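PDB 5H4E: beta 1-3 glucanase from Clostridium beijerinckii NCIMB 8052, which probably hydrolyses beta-1,3-glycosidic linkages of glucans, as a member of glycoside hydrolase family 64. Local coordinates for residues A223-N231 and K326-A334; F262-I273 and N293-V303. All coordinates share one frame; numbering follows the deposited sequence.

Contact 1: A223-N231 and K326-A334; sequences AHYFDSYIN and KDAPANYFA
Pro329 meets the 223-231 segment through its ring carbons, and three aromatic residues, Tyr225, Phe226 and Tyr229, receive it. Its CB serves two rings. The atom lies 3.6 Å from the centroid of the Tyr225 ring and 25° off the ring normal, a CH-pi contact over the face but displaced toward CE2. A longer one of the same kind reaches Phe226, with CB 4.2 Å from that ring centroid. CG is turned to the third residue and rests 3.4 Å from Tyr229 CB, so the pyrrolidine meets the base of that side chain. The Tyr229 ring itself stacks on His310, and its hydroxyl is hydrogen-bonded to Met312 N.

The Tyr225 ring is carried across to the loop because CG stands anti to the backbone N (chi1 179°). Its hydroxyl there accepts a rather long hydrogen bond from Ala330 N, with 3.3 Å between Ala330 N and Tyr225 OH and an N-H...O angle of 153°. The same oxygen lies in the plane of the Tyr332 ring, at its edge, 3.6 Å from Tyr332 CE2.

In the fold, two helix entrances meet here. A type I turn from His224 to Asp227 leads into helix 227-236, while the loop with a cis peptide bond before Pro329 leads into helix 332-339. Asn331 is the N-cap of the latter: its OD1 accepts from Ala334 N at 2.9 Å, the donor lying above the carbonyl plane, and its ND2 is held by Asn308.

Phe226 lies along the loop backbone, its CZ 3.7 Å from Ala330 C and its CE1 3.5 Å from Pro329 O. That carbonyl oxygen is also hydrogen-bonded to His310, while helix 279-284 packs on Phe226 through Val282 and Leu283.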
loop_
_atom_site.group_PDB
_atom_site.type_symbol
_atom_site.label_atom_id
_atom_site.label_comp_id
_atom_site.label_asym_id
_atom_site.label_seq_id
_atom_site.Cartn_x
_atom_site.Cartn_y
_atom_site.Cartn_z
ATOM N N ALA A 223 6.412 6.542 -19.506
ATOM C CA ALA A 223 7.619 6.100 -18.818
ATOM C C ALA A 223 8.484 7.250 -18.340
ATOM O O ALA A 223 9.282 7.091 -17.406
ATOM C CB ALA A 223 8.437 5.195 -19.735
ATOM N N HIS A 224 8.345 8.402 -18.993
ATOM C CA HIS A 224 9.208 9.540 -18.704
ATOM C C HIS A 224 8.439 10.737 -18.149
ATOM O O HIS A 224 8.918 11.863 -18.204
ATOM C CB HIS A 224 9.971 9.926 -19.971
ATOM C CG HIS A 224 10.810 8.811 -20.506
ATOM N ND1 HIS A 224 12.003 8.441 -19.926
ATOM C CD2 HIS A 224 10.602 7.949 -21.529
ATOM C CE1 HIS A 224 12.505 7.409 -20.580
ATOM N NE2 HIS A 224 11.677 7.096 -21.562
ATOM N N TYR A 225 7.262 10.472 -17.591
ATOM C CA TYR A 225 6.346 11.519 -17.142
ATOM C C TYR A 225 7.003 12.532 -16.193
ATOM O O TYR A 225 6.758 13.728 -16.296
ATOM C CB TYR A 225 5.122 10.883 -16.470
ATOM C CG TYR A 225 4.097 11.877 -15.945
ATOM C CD1 TYR A 225 3.377 12.691 -16.809
ATOM C CD2 TYR A 225 3.841 11.976 -14.581
ATOM C CE1 TYR A 225 2.440 13.607 -16.325
ATOM C CE2 TYR A 225 2.908 12.875 -14.094
ATOM C CZ TYR A 225 2.217 13.681 -14.958
ATOM O OH TYR A 225 1.299 14.569 -14.449
ATOM N N PHE A 226 7.847 12.066 -15.282
ATOM C CA PHE A 226 8.428 12.971 -14.295
ATOM C C PHE A 226 9.799 13.532 -14.678
ATOM O O PHE A 226 10.352 14.337 -13.946
ATOM C CB PHE A 226 8.560 12.274 -12.944
ATOM C CG PHE A 226 7.314 12.341 -12.095
ATOM C CD1 PHE A 226 7.018 13.482 -11.364
ATOM C CD2 PHE A 226 6.461 11.252 -12.007
ATOM C CE1 PHE A 226 5.878 13.545 -10.571
ATOM C CE2 PHE A 226 5.321 11.317 -11.224
ATOM C CZ PHE A 226 5.030 12.466 -10.510
ATOM N N ASP A 227 10.338 13.100 -15.812
ATOM C CA ASP A 227 11.747 13.338 -16.142
ATOM C C ASP A 227 12.168 14.814 -16.180
ATOM O O ASP A 227 13.184 15.184 -15.595
ATOM C CB ASP A 227 12.083 12.698 -17.488
ATOM C CG ASP A 227 12.209 11.189 -17.402
ATOM O OD1 ASP A 227 11.650 10.594 -16.455
ATOM O OD2 ASP A 227 12.884 10.607 -18.275
ATOM N N SER A 228 11.414 15.637 -16.892
ATOM C CA SER A 228 11.788 17.044 -17.015
ATOM C C SER A 228 11.765 17.740 -15.651
ATOM O O SER A 228 12.638 18.563 -15.352
ATOM C CB SER A 228 10.874 17.771 -17.986
ATOM O OG SER A 228 11.202 19.156 -17.986
ATOM N N TYR A 229 10.780 17.387 -14.824
ATOM C CA TYR A 229 10.637 17.986 -13.491
ATOM C C TYR A 229 11.805 17.548 -12.635
ATOM O O TYR A 229 12.429 18.368 -11.962
ATOM C CB TYR A 229 9.289 17.590 -12.864
ATOM C CG TYR A 229 9.008 18.083 -11.443
ATOM C CD1 TYR A 229 9.216 19.414 -11.077
ATOM C CD2 TYR A 229 8.497 17.214 -10.480
ATOM C CE1 TYR A 229 8.936 19.858 -9.786
ATOM C CE2 TYR A 229 8.213 17.653 -9.185
ATOM C CZ TYR A 229 8.434 18.981 -8.848
ATOM O OH TYR A 229 8.168 19.435 -7.567
ATOM N N ILE A 230 12.126 16.256 -12.682
ATOM C CA ILE A 230 13.285 15.739 -11.962
ATOM C C ILE A 230 14.555 16.483 -12.374
ATOM O O ILE A 230 15.336 16.903 -11.522
ATOM C CB ILE A 230 13.461 14.214 -12.206
ATOM C CG1 ILE A 230 12.385 13.437 -11.445
ATOM C CG2 ILE A 230 14.826 13.747 -11.743
ATOM C CD1 ILE A 230 12.161 12.054 -11.988
ATOM N N ASN A 231 14.732 16.654 -13.680
ATOM C CA ASN A 231 15.871 17.389 -14.226
ATOM C C ASN A 231 15.934 18.822 -13.699
ATOM O O ASN A 231 16.997 19.266 -13.254
ATOM C CB ASN A 231 15.826 17.396 -15.761
ATOM C CG ASN A 231 16.205 16.043 -16.367
ATOM O OD1 ASN A 231 16.967 15.290 -15.776
ATOM N ND2 ASN A 231 15.679 15.746 -17.554
ATOM N N LYS A 326 -0.394 20.831 -7.381
ATOM C CA LYS A 326 -0.848 22.088 -7.976
ATOM C C LYS A 326 -0.392 22.269 -9.421
ATOM O O LYS A 326 -0.913 23.112 -10.149
ATOM C CB LYS A 326 -0.369 23.268 -7.133
ATOM C CG LYS A 326 -1.166 23.497 -5.858
ATOM C CD LYS A 326 -2.508 24.150 -6.180
ATOM C CE LYS A 326 -3.363 24.404 -4.936
ATOM N NZ LYS A 326 -3.681 23.157 -4.169
ATOM N N ASP A 327 0.594 21.494 -9.838
ATOM C CA ASP A 327 0.966 21.506 -11.246
ATOM C C ASP A 327 1.550 20.168 -11.663
ATOM O O ASP A 327 2.042 19.405 -10.831
ATOM C CB ASP A 327 1.960 22.633 -11.546
ATOM C CG ASP A 327 2.065 22.935 -13.048
ATOM O OD1 ASP A 327 1.228 22.408 -13.829
ATOM O OD2 ASP A 327 2.974 23.698 -13.448
ATOM N N ALA A 328 1.479 19.897 -12.964
ATOM C CA ALA A 328 2.024 18.681 -13.550
ATOM C C ALA A 328 3.530 18.822 -13.777
ATOM O O ALA A 328 4.021 19.924 -14.041
ATOM C CB ALA A 328 1.309 18.376 -14.865
ATOM N N PRO A 329 4.278 17.715 -13.674
ATOM C CA PRO A 329 3.807 16.364 -13.358
ATOM C C PRO A 329 3.566 16.171 -11.867
ATOM O O PRO A 329 4.337 16.645 -11.040
ATOM C CB PRO A 329 4.961 15.484 -13.829
ATOM C CG PRO A 329 6.165 16.317 -13.573
ATOM C CD PRO A 329 5.734 17.736 -13.912
ATOM N N ALA A 330 2.505 15.448 -11.533
ATOM C CA ALA A 330 2.261 15.067 -10.151
ATOM C C ALA A 330 1.544 13.731 -10.160
ATOM O O ALA A 330 1.089 13.282 -11.213
ATOM C CB ALA A 330 1.432 16.127 -9.437
ATOM N N ASN A 331 1.429 13.099 -9.002
ATOM C CA ASN A 331 0.744 11.805 -8.955
ATOM C C ASN A 331 -0.767 12.020 -8.845
ATOM O O ASN A 331 -1.341 11.952 -7.762
ATOM C CB ASN A 331 1.272 10.954 -7.802
ATOM C CG ASN A 331 0.903 9.499 -7.944
ATOM O OD1 ASN A 331 -0.181 9.187 -8.413
ATOM N ND2 ASN A 331 1.811 8.598 -7.551
ATOM N N TYR A 332 -1.405 12.291 -9.977
ATOM C CA TYR A 332 -2.839 12.602 -9.974
ATOM C C TYR A 332 -3.712 11.400 -9.617
ATOM O O TYR A 332 -4.835 11.556 -9.139
ATOM C CB TYR A 332 -3.238 13.186 -11.333
ATOM C CG TYR A 332 -2.709 14.598 -11.480
ATOM C CD1 TYR A 332 -3.312 15.650 -10.788
ATOM C CD2 TYR A 332 -1.584 14.872 -12.246
ATOM C CE1 TYR A 332 -2.837 16.947 -10.892
ATOM C CE2 TYR A 332 -1.100 16.187 -12.371
ATOM C CZ TYR A 332 -1.733 17.211 -11.680
ATOM O OH TYR A 332 -1.288 18.516 -11.775
ATOM N N PHE A 333 -3.186 10.207 -9.834
ATOM C CA PHE A 333 -3.808 8.999 -9.283
ATOM C C PHE A 333 -3.916 9.124 -7.743
ATOM O O PHE A 333 -5.006 9.018 -7.173
ATOM C CB PHE A 333 -3.004 7.761 -9.709
ATOM C CG PHE A 333 -3.431 6.464 -9.047
ATOM C CD1 PHE A 333 -2.852 6.053 -7.850
ATOM C CD2 PHE A 333 -4.392 5.647 -9.640
ATOM C CE1 PHE A 333 -3.233 4.859 -7.233
ATOM C CE2 PHE A 333 -4.780 4.439 -9.034
ATOM C CZ PHE A 333 -4.198 4.046 -7.829
ATOM N N ALA A 334 -2.794 9.387 -7.081
ATOM C CA ALA A 334 -2.781 9.499 -5.622
ATOM C C ALA A 334 -3.728 10.598 -5.152
ATOM O O ALA A 334 -4.507 10.408 -4.217
ATOM C CB ALA A 334 -1.369 9.776 -5.115
#

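Contact 2: F262-I273 and N293-V303; sequences FNKNGGAYNLYI and NDDEKAIKAQV
Ile299 packs against Phe262 and Leu271 at once. Its CG2, anti to the backbone N, sits over the face of the Phe262 ring in a CH-pi contact, 3.8 Å from the centroid and 17° off the normal; the other branch sets Ile299 CD1 between Phe262 CB, at 3.7 Å, and Leu271 CB, at 3.9 Å, the Leu271 side chain crossing it at about a right angle. Leu271 also places CD2 3.8 Å from Asp295 CB, and lies with Asn270 opposite Phe262 in a classic beta bulge. Ile273 reaches the next helix turn: its CD1 meets Val303 CG2 tip to tip at 3.9 Å, while its CG1 runs past the aliphatic part of Lys300 in the opposite direction.

Strand 271-273, an outermost strand of a four-stranded antiparallel sheet, thus lies on helix 294-303, the axes 7.9 Å apart at 43°. Polar groups frame this apolar seam. Tyr272 N donates to the anti lone pair of Glu296 OE2 (2.8 Å, 171°), while Glu296 OE1 accepts from Asn293 N within a capping box. Lys264 NZ bridges to the syn side of Asp295 OD1, an oxygen shared with Arg248 and Tyr251. Asp295 therefore ties inner strands 249-256 and 259-264 to the helix start, Glu296 fastens the edge strand, and the gathered cations probably favour Asp295 as an anion.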
loop_
_atom_site.group_PDB
_atom_site.type_symbol
_atom_site.label_atom_id
_atom_site.label_comp_id
_atom_site.label_asym_id
_atom_site.label_seq_id
_atom_site.Cartn_x
_atom_site.Cartn_y
_atom_site.Cartn_z
ATOM N N PHE A 262 22.908 15.613 1.945
ATOM C CA PHE A 262 22.302 16.334 3.051
ATOM C C PHE A 262 23.162 16.330 4.308
ATOM O O PHE A 262 24.012 15.458 4.516
ATOM C CB PHE A 262 20.925 15.742 3.407
ATOM C CG PHE A 262 19.872 15.932 2.340
ATOM C CD1 PHE A 262 19.893 15.168 1.183
ATOM C CD2 PHE A 262 18.843 16.854 2.515
ATOM C CE1 PHE A 262 18.924 15.323 0.216
ATOM C CE2 PHE A 262 17.871 17.022 1.544
ATOM C CZ PHE A 262 17.912 16.262 0.392
ATOM N N ASN A 263 22.914 17.317 5.153
ATOM C CA ASN A 263 23.426 17.309 6.510
ATOM C C ASN A 263 22.254 17.230 7.471
ATOM O O ASN A 263 21.100 17.279 7.045
ATOM C CB ASN A 263 24.281 18.546 6.782
ATOM C CG ASN A 263 23.470 19.832 6.845
ATOM O OD1 ASN A 263 22.302 19.881 6.444
ATOM N ND2 ASN A 263 24.107 20.898 7.328
ATOM N N LYS A 264 22.549 17.107 8.757
ATOM C CA LYS A 264 21.522 17.013 9.784
ATOM C C LYS A 264 21.829 17.984 10.914
ATOM O O LYS A 264 22.923 17.955 11.481
ATOM C CB LYS A 264 21.432 15.579 10.312
ATOM C CG LYS A 264 20.411 15.359 11.404
ATOM C CD LYS A 264 20.473 13.901 11.858
ATOM C CE LYS A 264 19.481 13.586 12.958
ATOM N NZ LYS A 264 19.521 12.127 13.272
ATOM N N ASN A 265 20.862 18.843 11.225
ATOM C CA ASN A 265 21.016 19.871 12.250
ATOM C C ASN A 265 22.299 20.690 12.100
ATOM O O ASN A 265 22.983 20.990 13.080
ATOM C CB ASN A 265 20.951 19.235 13.640
ATOM C CG ASN A 265 19.611 18.562 13.906
ATOM O OD1 ASN A 265 18.553 19.065 13.506
ATOM N ND2 ASN A 265 19.651 17.420 14.574
ATOM N N GLY A 266 22.614 21.040 10.857
ATOM C CA GLY A 266 23.732 21.917 10.563
ATOM C C GLY A 266 25.097 21.251 10.571
ATOM O O GLY A 266 26.112 21.932 10.644
ATOM N N GLY A 267 25.131 19.923 10.490
ATOM C CA GLY A 267 26.387 19.188 10.497
ATOM C C GLY A 267 27.037 19.068 9.130
ATOM O O GLY A 267 26.703 19.811 8.205
ATOM N N ALA A 268 27.988 18.147 9.001
ATOM C CA ALA A 268 28.645 17.911 7.715
ATOM C C ALA A 268 27.672 17.277 6.730
ATOM O O ALA A 268 26.764 16.550 7.131
ATOM C CB ALA A 268 29.859 17.021 7.886
ATOM N N TYR A 269 27.873 17.534 5.443
ATOM C CA TYR A 269 27.022 16.925 4.430
ATOM C C TYR A 269 27.518 15.525 4.089
ATOM O O TYR A 269 28.495 15.367 3.355
ATOM C CB TYR A 269 26.968 17.788 3.172
ATOM C CG TYR A 269 26.212 19.091 3.360
ATOM C CD1 TYR A 269 24.990 19.307 2.734
ATOM C CD2 TYR A 269 26.721 20.105 4.161
ATOM C CE1 TYR A 269 24.301 20.494 2.898
ATOM C CE2 TYR A 269 26.037 21.303 4.325
ATOM C CZ TYR A 269 24.830 21.486 3.691
ATOM O OH TYR A 269 24.147 22.670 3.847
ATOM N N ASN A 270 26.829 14.517 4.621
ATOM C CA ASN A 270 27.248 13.120 4.456
ATOM C C ASN A 270 26.076 12.143 4.371
ATOM O O ASN A 270 26.244 10.934 4.535
ATOM C CB ASN A 270 28.179 12.712 5.604
ATOM C CG ASN A 270 27.638 13.105 6.964
ATOM O OD1 ASN A 270 26.431 13.018 7.224
ATOM N ND2 ASN A 270 28.529 13.556 7.841
ATOM N N LEU A 271 24.888 12.673 4.110
ATOM C CA LEU A 271 23.706 11.837 3.958
ATOM C C LEU A 271 23.272 11.861 2.497
ATOM O O LEU A 271 22.949 12.918 1.958
ATOM C CB LEU A 271 22.595 12.315 4.887
ATOM C CG LEU A 271 22.948 12.366 6.376
ATOM C CD1 LEU A 271 21.933 13.178 7.147
ATOM C CD2 LEU A 271 23.039 10.955 6.969
ATOM N N TYR A 272 23.273 10.693 1.855
ATOM C CA TYR A 272 23.148 10.620 0.402
ATOM C C TYR A 272 21.868 10.001 -0.151
ATOM O O TYR A 272 21.423 8.955 0.313
ATOM C CB TYR A 272 24.319 9.821 -0.173
ATOM C CG TYR A 272 25.612 10.585 -0.227
ATOM C CD1 TYR A 272 26.093 11.074 -1.428
ATOM C CD2 TYR A 272 26.350 10.816 0.922
ATOM C CE1 TYR A 272 27.268 11.774 -1.489
ATOM C CE2 TYR A 272 27.534 11.521 0.870
ATOM C CZ TYR A 272 27.982 12.000 -0.341
ATOM O OH TYR A 272 29.157 12.706 -0.401
ATOM N N ILE A 273 21.308 10.648 -1.167
ATOM C CA ILE A 273 20.551 9.933 -2.182
ATOM C C ILE A 273 21.529 9.715 -3.335
ATOM O O ILE A 273 22.004 10.671 -3.952
ATOM C CB ILE A 273 19.304 10.687 -2.676
ATOM C CG1 ILE A 273 18.401 11.089 -1.516
ATOM C CG2 ILE A 273 18.528 9.841 -3.664
ATOM C CD1 ILE A 273 17.134 11.767 -1.979
ATOM N N ASN A 293 21.099 4.563 5.987
ATOM C CA ASN A 293 20.868 4.655 7.426
ATOM C C ASN A 293 19.503 5.297 7.699
ATOM O O ASN A 293 18.808 5.691 6.764
ATOM C CB ASN A 293 22.001 5.434 8.107
ATOM C CG ASN A 293 22.212 6.812 7.507
ATOM O OD1 ASN A 293 21.278 7.618 7.415
ATOM N ND2 ASN A 293 23.444 7.089 7.083
ATOM N N ASP A 294 19.109 5.395 8.965
ATOM C CA ASP A 294 17.772 5.899 9.310
ATOM C C ASP A 294 17.526 7.329 8.807
ATOM O O ASP A 294 16.397 7.689 8.448
ATOM C CB ASP A 294 17.549 5.854 10.821
ATOM C CG ASP A 294 17.294 4.447 11.336
ATOM O OD1 ASP A 294 17.401 3.493 10.536
ATOM O OD2 ASP A 294 16.997 4.305 12.545
ATOM N N ASP A 295 18.578 8.139 8.775
ATOM C CA ASP A 295 18.440 9.520 8.306
ATOM C C ASP A 295 18.213 9.549 6.808
ATOM O O ASP A 295 17.356 10.276 6.306
ATOM C CB ASP A 295 19.679 10.343 8.653
ATOM C CG ASP A 295 19.741 10.710 10.114
ATOM O OD1 ASP A 295 18.694 11.078 10.697
ATOM O OD2 ASP A 295 20.853 10.633 10.685
ATOM N N GLU A 296 18.999 8.752 6.097
ATOM C CA GLU A 296 18.899 8.677 4.649
ATOM C C GLU A 296 17.537 8.125 4.240
ATOM O O GLU A 296 16.935 8.583 3.263
ATOM C CB GLU A 296 20.050 7.835 4.087
ATOM C CG GLU A 296 21.418 8.566 4.175
ATOM C CD GLU A 296 22.608 7.705 3.769
ATOM O OE1 GLU A 296 22.648 6.510 4.142
ATOM O OE2 GLU A 296 23.507 8.226 3.075
ATOM N N LYS A 297 17.045 7.152 5.004
ATOM C CA LYS A 297 15.727 6.577 4.752
ATOM C C LYS A 297 14.632 7.646 4.859
ATOM O O LYS A 297 13.806 7.800 3.955
ATOM C CB LYS A 297 15.460 5.419 5.724
ATOM C CG LYS A 297 16.146 4.105 5.319
ATOM C CD LYS A 297 15.865 2.982 6.323
ATOM C CE LYS A 297 16.131 1.585 5.737
ATOM N NZ LYS A 297 17.581 1.248 5.512
ATOM N N ALA A 298 14.655 8.405 5.946
ATOM C CA ALA A 298 13.677 9.472 6.156
ATOM C C ALA A 298 13.781 10.578 5.110
ATOM O O ALA A 298 12.762 11.114 4.664
ATOM C CB ALA A 298 13.835 10.054 7.525
ATOM N N ILE A 299 15.009 10.934 4.741
ATOM C CA ILE A 299 15.236 11.913 3.675
ATOM C C ILE A 299 14.689 11.416 2.341
ATOM O O ILE A 299 14.014 12.158 1.622
ATOM C CB ILE A 299 16.730 12.232 3.500
ATOM C CG1 ILE A 299 17.225 13.122 4.640
ATOM C CG2 ILE A 299 16.987 12.879 2.129
ATOM C CD1 ILE A 299 18.731 13.126 4.784
ATOM N N LYS A 300 14.972 10.155 2.008
ATOM C CA LYS A 300 14.467 9.569 0.763
ATOM C C LYS A 300 12.933 9.554 0.731
ATOM O O LYS A 300 12.325 9.786 -0.316
ATOM C CB LYS A 300 15.024 8.148 0.578
ATOM C CG LYS A 300 16.515 8.134 0.247
ATOM C CD LYS A 300 17.106 6.728 0.227
ATOM C CE LYS A 300 18.622 6.808 0.155
ATOM N NZ LYS A 300 19.255 5.485 -0.144
ATOM N N ALA A 301 12.318 9.304 1.885
ATOM C CA ALA A 301 10.858 9.279 1.983
ATOM C C ALA A 301 10.279 10.665 1.685
ATOM O O ALA A 301 9.307 10.814 0.936
ATOM C CB ALA A 301 10.428 8.803 3.366
ATOM N N GLN A 302 10.886 11.679 2.283
ATOM C CA GLN A 302 10.414 13.042 2.094
ATOM C C GLN A 302 10.591 13.491 0.651
ATOM O O GLN A 302 9.702 14.117 0.080
ATOM C CB GLN A 302 11.149 13.979 3.032
ATOM C CG GLN A 302 10.830 13.726 4.475
ATOM C CD GLN A 302 9.647 14.542 4.944
ATOM O OE1 GLN A 302 9.095 15.343 4.182
ATOM N NE2 GLN A 302 9.267 14.372 6.211
ATOM N N VAL A 303 11.739 13.173 0.064
ATOM C CA VAL A 303 12.032 13.611 -1.300
ATOM C C VAL A 303 11.112 12.891 -2.291
ATOM O O VAL A 303 10.523 13.507 -3.182
ATOM C CB VAL A 303 13.525 13.378 -1.644
ATOM C CG1 VAL A 303 13.778 13.562 -3.125
ATOM C CG2 VAL A 303 14.411 14.342 -0.812
HETATM O O HOH W 1 21.640 6.303 0.796
#

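In the fold
Contact 2 is nested within contact 1 along the chain: 223-231 comes first, then 262-273, 293-303 and finally 326-334. Their centres are 23 Å apart and their nearest atoms about 8 Å, so the two do not touch. Helix 294-309 links them physically. Its first turns carry contact 2 against the antiparallel sheet of strands 242-246, 249-256, 259-264 and 271-273, whereas Asn308 at its far end, and His310 just beyond, bond to the loop of contact 1. Helix 279-284, between the segments of contact 2 in sequence, packs on Phe226 of contact 1. These two helices thus connect the four-stranded sheet to the loops and helix starts of contact 1.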